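Local structure of (R)-specific secondary-alkylsulfatase (Pseudomonas sp., 4AXH) at residues Lys203-Ser208 with His275-Val280. The protein hydrolyses secondary alkyl sulfates enantioselectively with inversion of configuration, a zinc-dependent reaction that turns (R)-sulfate esters into (S)-alcohols and sulfate. Sequence-based numbering, arbitrary orientation.
Sequences KVFAPS and HTVDGV
Phe205 places CE2 over one face of the His275 imidazole, 4.3 Å from His275 CG, and the two rings meet obliquely, their planes inclined at 53° and their centroids 5.7 Å apart. Val277 reaches the same phenyl ring obliquely from the opposing strand. This is packing between the two sheets of the metallo-beta-lactamase αβ/βα sandwich: strand 203-207 lies inside one sheet, and strand 272-277 borders the other; its 275-277 part runs roughly antiparallel to 203-207 (152°), with the axes 10.2 Å apart. No hydrogen bond links the two segments, and the contact is made by side chains alone. Phe205 points its CG away from its own carbonyl carbon (chi1 -50°), which carries the ring across to the second sheet. There Val277 has its CA 8.1 Å from Lys203 CA, and the aliphatic part of Lys203 brushes its CG2 before the amine turns away. Val266, Ile268 and Phe284 also surround the Phe205 ring, while the His275 NE2 is hydrogen-bonded to Glu273. The zinc site is more distant, with the side chain of His179 about 12 Å from that of Phe205. Val277 CG1 sits 4.1 Å from Phe205 CE1 and 4.2 Å from Phe205 CZ.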
# COMPACT_ATOMS: atom_id res chain seq x y z
N LYS A 203 31.28 -5.80 18.59
CA LYS A 203 29.86 -6.08 18.83
C LYS A 203 29.03 -5.23 17.87
O LYS A 203 29.11 -4.01 17.92
CB LYS A 203 29.48 -5.87 20.31
CG LYS A 203 30.12 -6.85 21.32
CD LYS A 203 29.36 -8.18 21.40
CE LYS A 203 30.25 -9.42 21.44
NZ LYS A 203 29.48 -10.69 21.22
N VAL A 204 28.30 -5.86 16.97
CA VAL A 204 27.48 -5.18 15.97
C VAL A 204 25.97 -5.40 16.23
O VAL A 204 25.43 -6.48 15.97
CB VAL A 204 27.95 -5.50 14.53
CG1 VAL A 204 27.03 -4.88 13.49
CG2 VAL A 204 29.36 -5.02 14.30
N PHE A 205 25.30 -4.36 16.75
CA PHE A 205 23.87 -4.38 17.11
C PHE A 205 22.99 -3.93 15.96
O PHE A 205 23.38 -3.03 15.21
CB PHE A 205 23.59 -3.52 18.34
CG PHE A 205 24.50 -3.77 19.52
CD1 PHE A 205 25.72 -3.13 19.62
CD2 PHE A 205 24.11 -4.63 20.54
CE1 PHE A 205 26.56 -3.37 20.72
CE2 PHE A 205 24.95 -4.86 21.63
CZ PHE A 205 26.17 -4.23 21.72
N ALA A 206 21.79 -4.53 15.85
CA ALA A 206 20.80 -4.23 14.81
C ALA A 206 19.40 -4.64 15.24
O ALA A 206 19.25 -5.62 15.95
CB ALA A 206 21.17 -4.92 13.49
N PRO A 207 18.33 -3.90 14.79
CA PRO A 207 16.96 -4.29 15.19
C PRO A 207 16.51 -5.59 14.53
O PRO A 207 17.07 -5.99 13.51
CB PRO A 207 16.12 -3.10 14.73
CG PRO A 207 16.89 -2.47 13.66
CD PRO A 207 18.33 -2.67 13.98
N SER A 208 15.50 -6.25 15.13
CA SER A 208 14.90 -7.49 14.66
C SER A 208 14.59 -7.44 13.17
O SER A 208 14.01 -6.45 12.68
CB SER A 208 13.61 -7.74 15.44
OG SER A 208 12.84 -8.83 14.95
N HIS A 275 21.71 -2.59 27.05
CA HIS A 275 23.01 -3.24 26.81
C HIS A 275 24.15 -2.32 27.16
O HIS A 275 24.10 -1.11 26.92
CB HIS A 275 23.19 -3.67 25.35
CG HIS A 275 22.31 -4.79 24.96
ND1 HIS A 275 22.71 -6.09 25.10
CD2 HIS A 275 21.08 -4.76 24.40
CE1 HIS A 275 21.70 -6.82 24.65
NE2 HIS A 275 20.70 -6.05 24.20
N THR A 276 25.21 -2.91 27.70
CA THR A 276 26.40 -2.17 28.07
C THR A 276 27.60 -2.75 27.35
O THR A 276 27.72 -3.98 27.23
CB THR A 276 26.45 -1.91 29.61
OG1 THR A 276 27.65 -1.21 29.98
CG2 THR A 276 26.27 -3.18 30.44
N VAL A 277 28.42 -1.86 26.74
CA VAL A 277 29.61 -2.23 25.94
C VAL A 277 30.67 -1.15 26.08
O VAL A 277 30.38 0.02 25.79
CB VAL A 277 29.25 -2.61 24.45
CG1 VAL A 277 28.63 -1.45 23.68
CG2 VAL A 277 30.46 -3.19 23.71
N ASP A 278 31.87 -1.51 26.55
CA ASP A 278 32.98 -0.58 26.77
C ASP A 278 32.63 0.58 27.72
O ASP A 278 33.07 1.72 27.55
CB ASP A 278 33.61 -0.10 25.44
CG ASP A 278 35.07 0.29 25.56
OD1 ASP A 278 35.79 -0.33 26.38
OD2 ASP A 278 35.51 1.19 24.82
N GLY A 279 31.83 0.26 28.75
CA GLY A 279 31.40 1.21 29.75
C GLY A 279 30.47 2.26 29.18
O GLY A 279 30.52 3.42 29.60
N VAL A 280 29.65 1.86 28.19
CA VAL A 280 28.68 2.71 27.50
C VAL A 280 27.34 2.02 27.63
O VAL A 280 27.19 0.86 27.22
CB VAL A 280 29.07 2.98 26.01
CG1 VAL A 280 27.98 3.75 25.29
CG2 VAL A 280 30.39 3.73 25.92